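Local coordinates for protein VlsE1 (Borreliella burgdorferi, PDB 1L8W) that is a variable surface lipoprotein of the Lyme disease spirochaete and probably serves antigenic switching, by which the bacterium evades the host immune response, at residues A199-D204 with A288-E293; K75-L80 with E116-L121; G213-V218 with E306-K311. One frame throughout, in Å; residues are numbered along the deposited sequence.

Interaction 1. Residues A199-D204 with A288-E293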
ATOM      1  N   ALA A 199       8.368 -13.945  23.533  1.00 45.40           N
ATOM      2  CA  ALA A 199       8.130 -13.630  24.938  1.00 45.21           C
ATOM      3  C   ALA A 199       7.245 -12.417  25.236  1.00 44.42           C
ATOM      4  O   ALA A 199       6.027 -12.537  25.328  1.00 45.36           O
ATOM      5  CB  ALA A 199       9.470 -13.480  25.656  1.00 47.59           C
ATOM      6  N   ALA A 200       7.862 -11.253  25.399  1.00 42.97           N
ATOM      7  CA  ALA A 200       7.120 -10.037  25.720  1.00 41.53           C
ATOM      8  C   ALA A 200       6.374  -9.428  24.533  1.00 39.80           C
ATOM      9  O   ALA A 200       6.352  -8.201  24.367  1.00 39.75           O
ATOM     10  CB  ALA A 200       8.067  -9.004  26.325  1.00 41.65           C
ATOM     11  N   ALA A 201       5.752 -10.280  23.721  1.00 35.36           N
ATOM     12  CA  ALA A 201       5.005  -9.805  22.559  1.00 33.36           C
ATOM     13  C   ALA A 201       3.515  -9.741  22.886  1.00 30.08           C
ATOM     14  O   ALA A 201       3.020 -10.509  23.705  1.00 30.25           O
ATOM     15  CB  ALA A 201       5.243 -10.724  21.356  1.00 29.53           C
ATOM     16  N   HIS A 202       2.801  -8.824  22.245  1.00 26.78           N
ATOM     17  CA  HIS A 202       1.377  -8.699  22.500  1.00 24.89           C
ATOM     18  C   HIS A 202       0.556  -9.295  21.356  1.00 23.28           C
ATOM     19  O   HIS A 202      -0.595  -9.681  21.542  1.00 21.20           O
ATOM     20  CB  HIS A 202       1.023  -7.224  22.722  1.00 24.19           C
ATOM     21  CG  HIS A 202       1.696  -6.620  23.918  1.00 23.67           C
ATOM     22  ND1 HIS A 202       1.319  -6.912  25.210  1.00 24.88           N
ATOM     23  CD2 HIS A 202       2.752  -5.777  24.016  1.00 22.70           C
ATOM     24  CE1 HIS A 202       2.114  -6.274  26.053  1.00 21.85           C
ATOM     25  NE2 HIS A 202       2.992  -5.582  25.355  1.00 22.53           N
ATOM     26  N   GLY A 203       1.168  -9.402  20.181  1.00 23.13           N
ATOM     27  CA  GLY A 203       0.460  -9.939  19.032  1.00 23.46           C
ATOM     28  C   GLY A 203      -0.269 -11.248  19.288  1.00 25.15           C
ATOM     29  O   GLY A 203       0.321 -12.225  19.756  1.00 26.78           O
ATOM     30  N   ASP A 204      -1.565 -11.270  18.999  1.00 24.56           N
ATOM     31  CA  ASP A 204      -2.345 -12.485  19.174  1.00 25.00           C
ATOM     32  C   ASP A 204      -3.593 -12.515  18.307  1.00 23.86           C
ATOM     33  O   ASP A 204      -3.905 -11.561  17.590  1.00 23.18           O
ATOM     34  CB  ASP A 204      -2.718 -12.710  20.652  1.00 24.79           C
ATOM     35  CG  ASP A 204      -3.655 -11.640  21.209  1.00 26.05           C
ATOM     36  OD1 ASP A 204      -4.068 -10.718  20.469  1.00 24.73           O
ATOM     37  OD2 ASP A 204      -3.975 -11.734  22.411  1.00 26.71           O
ATOM     38  N   ALA A 288       4.313  -9.693  13.825  1.00 23.47           N
ATOM     39  CA  ALA A 288       4.676 -10.507  14.977  1.00 26.66           C
ATOM     40  C   ALA A 288       3.551 -10.873  15.955  1.00 26.09           C
ATOM     41  O   ALA A 288       2.648 -10.077  16.235  1.00 24.92           O
ATOM     42  CB  ALA A 288       5.815  -9.822  15.724  1.00 28.34           C
ATOM     43  N   VAL A 289       3.632 -12.093  16.472  1.00 26.73           N
ATOM     44  CA  VAL A 289       2.661 -12.609  17.427  1.00 28.29           C
ATOM     45  C   VAL A 289       3.414 -13.311  18.572  1.00 31.61           C
ATOM     46  O   VAL A 289       4.607 -13.621  18.442  1.00 28.13           O
ATOM     47  CB  VAL A 289       1.709 -13.631  16.754  1.00 28.14           C
ATOM     48  CG1 VAL A 289       0.921 -12.967  15.631  1.00 25.78           C
ATOM     49  CG2 VAL A 289       2.512 -14.806  16.209  1.00 27.02           C
ATOM     50  N   LYS A 290       2.716 -13.543  19.686  1.00 34.36           N
ATOM     51  CA  LYS A 290       3.291 -14.227  20.848  1.00 38.40           C
ATOM     52  C   LYS A 290       3.460 -15.693  20.464  1.00 41.21           C
ATOM     53  O   LYS A 290       2.815 -16.162  19.526  1.00 42.14           O
ATOM     54  CB  LYS A 290       2.339 -14.151  22.052  1.00 38.22           C
ATOM     55  CG  LYS A 290       1.886 -12.747  22.425  1.00 39.03           C
ATOM     56  CD  LYS A 290       0.715 -12.744  23.421  1.00 39.33           C
ATOM     57  CE  LYS A 290       1.100 -13.225  24.820  1.00 38.77           C
ATOM     58  NZ  LYS A 290       1.241 -14.707  24.954  1.00 36.77           N
ATOM     59  N   ASP A 291       4.318 -16.419  21.175  1.00 44.43           N
ATOM     60  CA  ASP A 291       4.500 -17.837  20.882  1.00 46.38           C
ATOM     61  C   ASP A 291       3.216 -18.556  21.284  1.00 47.47           C
ATOM     62  O   ASP A 291       2.574 -18.196  22.275  1.00 46.72           O
ATOM     63  CB  ASP A 291       5.694 -18.411  21.649  1.00 48.98           C
ATOM     64  CG  ASP A 291       6.105 -17.550  22.821  1.00 50.87           C
ATOM     65  OD1 ASP A 291       5.247 -17.255  23.684  1.00 50.72           O
ATOM     66  OD2 ASP A 291       7.294 -17.172  22.875  1.00 52.99           O
ATOM     67  N   GLY A 292       2.837 -19.567  20.509  1.00 48.17           N
ATOM     68  CA  GLY A 292       1.607 -20.281  20.796  1.00 46.94           C
ATOM     69  C   GLY A 292       0.439 -19.512  20.204  1.00 45.93           C
ATOM     70  O   GLY A 292      -0.721 -19.786  20.506  1.00 45.59           O
ATOM     71  N   GLU A 293       0.756 -18.536  19.357  1.00 44.85           N
ATOM     72  CA  GLU A 293      -0.265 -17.718  18.709  1.00 43.24           C
ATOM     73  C   GLU A 293      -0.211 -17.765  17.185  1.00 40.97           C
ATOM     74  O   GLU A 293      -1.219 -17.539  16.525  1.00 41.23           O
ATOM     75  CB  GLU A 293      -0.149 -16.264  19.161  1.00 42.20           C
ATOM     76  CG  GLU A 293      -0.884 -15.954  20.448  1.00 41.08           C
ATOM     77  CD  GLU A 293      -2.357 -16.256  20.350  1.00 40.61           C
ATOM     78  OE1 GLU A 293      -3.003 -15.780  19.396  1.00 37.51           O
ATOM     79  OE2 GLU A 293      -2.871 -16.973  21.231  1.00 44.21           O
TER
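The methyl group of Ala201 lies over the backbone of Lys290, its CB 4.0 Å from Lys290 CA, where two N-capping loops meet at one end of the elongated helical molecule. Segment 199-204 leads into helix 205-216, and segment 288-293 runs from the end of strand 287-288 to the start of helix 294-333. One residue on, the aliphatic chain of Lys290 passes beside His202 O. Gly203 brings the backbones together, its CA only 3.8 Å from Val289 CA. Gly203 O accepts the hydrogen bond from Lys290 N at 2.7 Å, nearly straight at the hydrogen (162°), and Val289 CA adds a C-H...O contact to the same oxygen. Gly203 CA in turn directs a C-H at Ala288 O, 3.6 Å away, a main-chain contact with the end of strand 287-288. Asp204 is the N-cap residue of helix 205-216, and its OD1 accepts from Ala207 N. Glu293, itself at an N-cap position, folds back at chi2 (-59°) and lends its carboxylate to the neighbouring helix start: OE1 bonds to Ser205 N and lies 3.3 Å from Asp204 CB.

Interaction 2. Residues K75-L80 with E116-L121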
ATOM      1  N   LYS A  75       4.167   1.120 -23.716  1.00 23.76           N
ATOM      2  CA  LYS A  75       3.633   0.716 -25.006  1.00 23.40           C
ATOM      3  C   LYS A  75       2.534   1.669 -25.467  1.00 24.38           C
ATOM      4  O   LYS A  75       2.496   2.086 -26.630  1.00 22.51           O
ATOM      5  CB  LYS A  75       3.080  -0.705 -24.931  1.00 23.65           C
ATOM      6  CG  LYS A  75       2.574  -1.180 -26.264  1.00 24.96           C
ATOM      7  CD  LYS A  75       2.730  -2.668 -26.444  1.00 26.01           C
ATOM      8  CE  LYS A  75       2.713  -2.996 -27.936  1.00 27.77           C
ATOM      9  NZ  LYS A  75       1.571  -2.337 -28.643  1.00 25.69           N
ATOM     10  N   THR A  76       1.632   2.004 -24.552  1.00 24.87           N
ATOM     11  CA  THR A  76       0.556   2.931 -24.867  1.00 25.38           C
ATOM     12  C   THR A  76       1.161   4.260 -25.333  1.00 25.79           C
ATOM     13  O   THR A  76       0.658   4.879 -26.264  1.00 25.91           O
ATOM     14  CB  THR A  76      -0.351   3.171 -23.632  1.00 24.00           C
ATOM     15  OG1 THR A  76      -1.240   2.057 -23.470  1.00 24.43           O
ATOM     16  CG2 THR A  76      -1.159   4.445 -23.795  1.00 24.89           C
ATOM     17  N   LYS A  77       2.243   4.697 -24.692  1.00 26.46           N
ATOM     18  CA  LYS A  77       2.882   5.950 -25.082  1.00 27.57           C
ATOM     19  C   LYS A  77       3.474   5.871 -26.490  1.00 28.21           C
ATOM     20  O   LYS A  77       3.447   6.849 -27.236  1.00 27.40           O
ATOM     21  CB  LYS A  77       3.976   6.332 -24.091  1.00 29.51           C
ATOM     22  CG  LYS A  77       4.672   7.653 -24.442  1.00 31.40           C
ATOM     23  CD  LYS A  77       5.685   8.047 -23.386  1.00 35.69           C
ATOM     24  CE  LYS A  77       6.301   9.406 -23.684  1.00 40.28           C
ATOM     25  NZ  LYS A  77       7.129   9.397 -24.922  1.00 42.80           N
ATOM     26  N   THR A  78       4.021   4.712 -26.843  1.00 27.60           N
ATOM     27  CA  THR A  78       4.595   4.519 -28.174  1.00 28.41           C
ATOM     28  C   THR A  78       3.473   4.570 -29.225  1.00 29.26           C
ATOM     29  O   THR A  78       3.569   5.293 -30.222  1.00 27.78           O
ATOM     30  CB  THR A  78       5.311   3.146 -28.290  1.00 27.64           C
ATOM     31  OG1 THR A  78       6.372   3.068 -27.327  1.00 25.00           O
ATOM     32  CG2 THR A  78       5.873   2.954 -29.691  1.00 24.22           C
ATOM     33  N   ASP A  79       2.411   3.804 -28.991  1.00 30.61           N
ATOM     34  CA  ASP A  79       1.288   3.762 -29.924  1.00 33.72           C
ATOM     35  C   ASP A  79       0.645   5.132 -30.098  1.00 34.97           C
ATOM     36  O   ASP A  79       0.090   5.438 -31.145  1.00 35.56           O
ATOM     37  CB  ASP A  79       0.239   2.745 -29.463  1.00 32.32           C
ATOM     38  CG  ASP A  79       0.812   1.341 -29.307  1.00 33.97           C
ATOM     39  OD1 ASP A  79       1.835   1.033 -29.964  1.00 34.18           O
ATOM     40  OD2 ASP A  79       0.232   0.544 -28.536  1.00 33.25           O
ATOM     41  N   LEU A  80       0.738   5.965 -29.074  1.00 37.47           N
ATOM     42  CA  LEU A  80       0.163   7.296 -29.138  1.00 39.51           C
ATOM     43  C   LEU A  80       1.014   8.206 -30.019  1.00 40.98           C
ATOM     44  O   LEU A  80       0.496   8.932 -30.866  1.00 38.89           O
ATOM     45  CB  LEU A  80       0.071   7.887 -27.735  1.00 40.49           C
ATOM     46  CG  LEU A  80      -0.608   9.246 -27.651  1.00 40.89           C
ATOM     47  CD1 LEU A  80      -2.064   9.090 -28.049  1.00 42.78           C
ATOM     48  CD2 LEU A  80      -0.489   9.804 -26.246  1.00 42.35           C
ATOM     49  N   GLU A 116       2.887  13.523 -21.964  1.00 39.92           N
ATOM     50  CA  GLU A 116       3.562  14.000 -20.763  1.00 38.92           C
ATOM     51  C   GLU A 116       2.961  13.295 -19.553  1.00 36.23           C
ATOM     52  O   GLU A 116       3.667  12.945 -18.604  1.00 34.44           O
ATOM     53  CB  GLU A 116       3.376  15.512 -20.622  1.00 43.81           C
ATOM     54  CG  GLU A 116       4.571  16.254 -20.035  1.00 49.40           C
ATOM     55  CD  GLU A 116       5.325  17.070 -21.083  1.00 53.46           C
ATOM     56  OE1 GLU A 116       4.674  17.869 -21.791  1.00 54.60           O
ATOM     57  OE2 GLU A 116       6.563  16.920 -21.194  1.00 54.74           O
ATOM     58  N   LEU A 117       1.646  13.101 -19.606  1.00 32.78           N
ATOM     59  CA  LEU A 117       0.909  12.432 -18.545  1.00 29.84           C
ATOM     60  C   LEU A 117       1.481  11.021 -18.434  1.00 28.16           C
ATOM     61  O   LEU A 117       1.894  10.593 -17.354  1.00 27.07           O
ATOM     62  CB  LEU A 117      -0.587  12.394 -18.904  1.00 27.53           C
ATOM     63  CG  LEU A 117      -1.683  11.985 -17.907  1.00 27.93           C
ATOM     64  CD1 LEU A 117      -2.383  10.744 -18.417  1.00 27.09           C
ATOM     65  CD2 LEU A 117      -1.114  11.766 -16.510  1.00 26.02           C
ATOM     66  N   LEU A 118       1.525  10.311 -19.560  1.00 26.00           N
ATOM     67  CA  LEU A 118       2.067   8.956 -19.582  1.00 26.87           C
ATOM     68  C   LEU A 118       3.481   8.918 -19.003  1.00 26.69           C
ATOM     69  O   LEU A 118       3.822   8.006 -18.251  1.00 25.23           O
ATOM     70  CB  LEU A 118       2.065   8.408 -21.011  1.00 24.60           C
ATOM     71  CG  LEU A 118       0.676   8.099 -21.578  1.00 24.08           C
ATOM     72  CD1 LEU A 118       0.753   7.902 -23.085  1.00 22.56           C
ATOM     73  CD2 LEU A 118       0.109   6.862 -20.897  1.00 16.91           C
ATOM     74  N   ASP A 119       4.300   9.910 -19.351  1.00 28.80           N
ATOM     75  CA  ASP A 119       5.674   9.994 -18.844  1.00 29.58           C
ATOM     76  C   ASP A 119       5.723  10.092 -17.328  1.00 27.59           C
ATOM     77  O   ASP A 119       6.529   9.427 -16.681  1.00 28.34           O
ATOM     78  CB  ASP A 119       6.402  11.211 -19.423  1.00 32.88           C
ATOM     79  CG  ASP A 119       6.991  10.946 -20.786  1.00 35.63           C
ATOM     80  OD1 ASP A 119       7.181   9.755 -21.125  1.00 39.24           O
ATOM     81  OD2 ASP A 119       7.279  11.924 -21.511  1.00 37.27           O
ATOM     82  N   LYS A 120       4.866  10.941 -16.772  1.00 26.27           N
ATOM     83  CA  LYS A 120       4.801  11.146 -15.333  1.00 26.62           C
ATOM     84  C   LYS A 120       4.413   9.870 -14.591  1.00 24.97           C
ATOM     85  O   LYS A 120       4.944   9.574 -13.519  1.00 22.26           O
ATOM     86  CB  LYS A 120       3.796  12.256 -15.012  1.00 29.14           C
ATOM     87  CG  LYS A 120       4.170  13.608 -15.614  1.00 32.68           C
ATOM     88  CD  LYS A 120       3.193  14.709 -15.229  1.00 32.67           C
ATOM     89  CE  LYS A 120       3.643  16.042 -15.809  1.00 33.00           C
ATOM     90  NZ  LYS A 120       2.656  17.120 -15.559  1.00 34.53           N
ATOM     91  N   LEU A 121       3.484   9.123 -15.172  1.00 23.96           N
ATOM     92  CA  LEU A 121       3.013   7.888 -14.576  1.00 25.18           C
ATOM     93  C   LEU A 121       4.130   6.842 -14.567  1.00 25.81           C
ATOM     94  O   LEU A 121       4.396   6.219 -13.540  1.00 26.20           O
ATOM     95  CB  LEU A 121       1.789   7.370 -15.348  1.00 24.06           C
ATOM     96  CG  LEU A 121       0.501   8.206 -15.296  1.00 23.16           C
ATOM     97  CD1 LEU A 121      -0.512   7.678 -16.312  1.00 23.92           C
ATOM     98  CD2 LEU A 121      -0.086   8.166 -13.899  1.00 24.43           C
TER
HETATM   99  O   HOH W   1       9.296  10.737 -23.572  1.00 40.46           O
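Leu118 packs against Thr76, Lys77 and Leu80 in an antiparallel pair of helices, 59-80 and 106-131, whose short segments run at 163° with axes 9.8 Å apart. The apolar part centres on the two methyls of this leucine. CD1 reaches the backbone of the facing helix, 3.5 Å from Lys77 CA, and the side chains of Lys77 and Leu118 run alongside one another, pointing opposite ways. The same methyl meets Leu80 CD2 at 3.9 Å, while CD2 of Leu118 touches Thr76 CG2 at 4.0 Å, the threonine coming in at about a right angle. Val324 of helix 294-333 also packs on Leu118, and Leu328 on Leu80, so the long C-terminal helix covers this apolar side.

The polar part lies beside it, on partly exposed residues. Lys77 runs out extended, with CG anti to the backbone N (chi1 -179°), and turns only at chi4, which points its ammonium at a water beside Asp119. The direct ion pair is long, and the modelled place of Asp119 OD1 is doubtful. The water gives the clearer link: it accepts from Lys77 NZ at 2.9 Å and donates to Asp119 OD2 at 3.1 Å.

Interaction 3. Residues G213-V218 with E306-K311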
ATOM      1  N   GLY A 213     -10.254  -6.370  10.473  1.00 17.58           N
ATOM      2  CA  GLY A 213     -11.451  -5.545  10.576  1.00 14.45           C
ATOM      3  C   GLY A 213     -11.212  -4.146  10.051  1.00 18.24           C
ATOM      4  O   GLY A 213     -12.034  -3.596   9.319  1.00 20.20           O
ATOM      5  N   ALA A 214     -10.069  -3.571  10.422  1.00 17.80           N
ATOM      6  CA  ALA A 214      -9.684  -2.238   9.987  1.00 16.73           C
ATOM      7  C   ALA A 214      -9.629  -2.194   8.460  1.00 17.28           C
ATOM      8  O   ALA A 214     -10.111  -1.245   7.832  1.00 17.49           O
ATOM      9  CB  ALA A 214      -8.312  -1.875  10.583  1.00 14.75           C
ATOM     10  N   VAL A 215      -9.039  -3.227   7.868  1.00 17.07           N
ATOM     11  CA  VAL A 215      -8.927  -3.327   6.417  1.00 16.07           C
ATOM     12  C   VAL A 215     -10.300  -3.541   5.772  1.00 15.66           C
ATOM     13  O   VAL A 215     -10.574  -3.020   4.690  1.00 15.17           O
ATOM     14  CB  VAL A 215      -7.983  -4.500   6.014  1.00 16.65           C
ATOM     15  CG1 VAL A 215      -8.062  -4.769   4.504  1.00 14.94           C
ATOM     16  CG2 VAL A 215      -6.564  -4.177   6.420  1.00 12.39           C
ATOM     17  N   SER A 216     -11.168  -4.298   6.431  1.00 15.10           N
ATOM     18  CA  SER A 216     -12.489  -4.554   5.863  1.00 16.94           C
ATOM     19  C   SER A 216     -13.360  -3.309   5.862  1.00 19.37           C
ATOM     20  O   SER A 216     -14.178  -3.120   4.956  1.00 20.50           O
ATOM     21  CB  SER A 216     -13.215  -5.661   6.633  1.00 17.00           C
ATOM     22  OG  SER A 216     -13.572  -5.233   7.938  1.00 21.51           O
ATOM     23  N   ALA A 217     -13.162  -2.467   6.874  1.00 20.56           N
ATOM     24  CA  ALA A 217     -13.929  -1.235   7.066  1.00 21.96           C
ATOM     25  C   ALA A 217     -13.600  -0.059   6.149  1.00 23.32           C
ATOM     26  O   ALA A 217     -14.191   1.016   6.288  1.00 25.33           O
ATOM     27  CB  ALA A 217     -13.797  -0.790   8.518  1.00 20.70           C
ATOM     28  N   VAL A 218     -12.666  -0.243   5.220  1.00 23.97           N
ATOM     29  CA  VAL A 218     -12.293   0.841   4.312  1.00 22.62           C
ATOM     30  C   VAL A 218     -12.118   0.354   2.874  1.00 23.57           C
ATOM     31  O   VAL A 218     -11.817  -0.815   2.636  1.00 23.95           O
ATOM     32  CB  VAL A 218     -10.988   1.522   4.779  1.00 21.74           C
ATOM     33  CG1 VAL A 218     -11.186   2.121   6.168  1.00 19.88           C
ATOM     34  CG2 VAL A 218      -9.843   0.510   4.787  1.00 21.86           C
ATOM     35  N   GLU A 306      -2.846  -9.131   2.852  1.00 18.26           N
ATOM     36  CA  GLU A 306      -3.142  -9.433   1.457  1.00 18.45           C
ATOM     37  C   GLU A 306      -4.316  -8.608   0.954  1.00 18.57           C
ATOM     38  O   GLU A 306      -4.252  -8.024  -0.133  1.00 20.93           O
ATOM     39  CB  GLU A 306      -3.392 -10.934   1.296  1.00 17.01           C
ATOM     40  CG  GLU A 306      -2.102 -11.747   1.452  1.00 15.00           C
ATOM     41  CD  GLU A 306      -2.330 -13.239   1.498  1.00 19.04           C
ATOM     42  OE1 GLU A 306      -3.414 -13.703   1.067  1.00 19.68           O
ATOM     43  OE2 GLU A 306      -1.410 -13.952   1.957  1.00 17.56           O
ATOM     44  N   SER A 307      -5.388  -8.537   1.731  1.00 17.97           N
ATOM     45  CA  SER A 307      -6.521  -7.725   1.294  1.00 18.52           C
ATOM     46  C   SER A 307      -6.114  -6.256   1.227  1.00 15.71           C
ATOM     47  O   SER A 307      -6.492  -5.549   0.298  1.00 17.64           O
ATOM     48  CB  SER A 307      -7.706  -7.891   2.239  1.00 17.02           C
ATOM     49  OG  SER A 307      -8.291  -9.161   2.048  1.00 20.55           O
ATOM     50  N   ALA A 308      -5.348  -5.797   2.215  1.00 15.33           N
ATOM     51  CA  ALA A 308      -4.901  -4.406   2.224  1.00 13.09           C
ATOM     52  C   ALA A 308      -4.132  -4.089   0.939  1.00 14.92           C
ATOM     53  O   ALA A 308      -4.373  -3.069   0.290  1.00 10.72           O
ATOM     54  CB  ALA A 308      -4.013  -4.136   3.437  1.00 13.04           C
ATOM     55  N   VAL A 309      -3.198  -4.956   0.569  1.00 15.83           N
ATOM     56  CA  VAL A 309      -2.439  -4.696  -0.643  1.00 19.08           C
ATOM     57  C   VAL A 309      -3.292  -4.833  -1.911  1.00 17.59           C
ATOM     58  O   VAL A 309      -3.218  -3.989  -2.803  1.00 18.57           O
ATOM     59  CB  VAL A 309      -1.194  -5.595  -0.735  1.00 19.15           C
ATOM     60  CG1 VAL A 309      -1.585  -7.044  -0.539  1.00 23.45           C
ATOM     61  CG2 VAL A 309      -0.520  -5.393  -2.082  1.00 16.75           C
ATOM     62  N   ARG A 310      -4.116  -5.872  -1.994  1.00 17.67           N
ATOM     63  CA  ARG A 310      -4.969  -6.035  -3.165  1.00 14.19           C
ATOM     64  C   ARG A 310      -5.882  -4.819  -3.340  1.00 16.26           C
ATOM     65  O   ARG A 310      -6.159  -4.411  -4.469  1.00 16.29           O
ATOM     66  CB  ARG A 310      -5.821  -7.302  -3.055  1.00 15.58           C
ATOM     67  CG  ARG A 310      -5.074  -8.611  -3.278  1.00 14.90           C
ATOM     68  CD  ARG A 310      -6.044  -9.769  -3.460  1.00 10.48           C
ATOM     69  NE  ARG A 310      -6.778 -10.082  -2.236  1.00 20.54           N
ATOM     70  CZ  ARG A 310      -6.510 -11.115  -1.441  1.00 16.15           C
ATOM     71  NH1 ARG A 310      -5.524 -11.952  -1.736  1.00 18.02           N
ATOM     72  NH2 ARG A 310      -7.228 -11.311  -0.350  1.00 15.85           N
ATOM     73  N   LYS A 311      -6.358  -4.244  -2.233  1.00 15.31           N
ATOM     74  CA  LYS A 311      -7.233  -3.071  -2.312  1.00 12.96           C
ATOM     75  C   LYS A 311      -6.472  -1.838  -2.814  1.00 15.22           C
ATOM     76  O   LYS A 311      -6.971  -1.089  -3.660  1.00 15.88           O
ATOM     77  CB  LYS A 311      -7.866  -2.749  -0.946  1.00 11.68           C
ATOM     78  CG  LYS A 311      -9.022  -3.652  -0.542  1.00 12.18           C
ATOM     79  CD  LYS A 311      -9.745  -3.118   0.712  1.00  9.34           C
ATOM     80  CE  LYS A 311     -11.016  -3.931   0.984  1.00  8.89           C
ATOM     81  NZ  LYS A 311     -11.797  -3.392   2.129  1.00  6.30           N
TER
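Lys311 NZ is gripped by two backbone carbonyls at the C-terminal end of helix 205-216: it donates to Val218 O at 2.6 Å and to Val215 O at 2.9 Å. The two bonds differ in direction. The ammonium lies almost in line with the C=O of Val218 (166°), whereas it meets the carbonyl of Val215 at a more bent angle of 146°, tilted from the carbonyl plane. Both acceptors belong to the last turn and the loop that follows it, where carbonyls no longer all find an amide further along the helix. The positive charge probably also interacts favourably with the negative end of the helix dipole.

The lysine gets there by staying straight. Its chi1 (-77°) sets CG opposite the carbonyl carbon, and beyond CG every torsion is extended, which lets NZ reach across to helix 205-216. Its outer methylenes come along with the charge, CD standing 3.6 Å from Val218 O. Ile223 of helix 220-230 touches both Lys311 and Val218.

Deeper in, Val215 supplies the apolar half of the contact and uses its two branches separately. CG1 lies against the backbone of the facing helix at Ala308 N and against Ser307 CB, 3.9 Å away, while CG2 meets Ala308 CB, also at 3.9 Å. Ser307 and Ala308 are small, consistent with the close approach of the backbones, with CA atoms of Val215 and Ala308 5.9 Å apart. Ala308 also bears on Ala277 of helix 269-281.

Within the first segment, Ser216 OG turns back to donate to Gly213 O at 2.6 Å, and Ala217 N reaches the same oxygen from the same face. The whole is a C-terminal helix cap supplied by a lysine from a neighbouring helix, joining helix 205-216 to the long C-terminal helix of the VlsE fold.

In the fold
Helix 294-333 ties the set together: loop 288-293 of interaction 1 leads into it, interaction 3 uses its earlier part, and its later part backs the helix pair of interaction 2. Interactions 1 and 2 lie on opposite sides of the chain's centre, their own centres about 48 Å apart, whereas the centre of interaction 3 sits only about 10 Å from it. All three are partly buried, but their chemistry differs. Interaction 1 is mostly backbone and N-cap polar groups, interaction 2 buried leucines flanked by a lysine-aspartate pair bridged by water, and interaction 3 an apolar patch beside a lysine on carbonyls. Interactions 1 and 3 thus treat the two ends of helix 205-216.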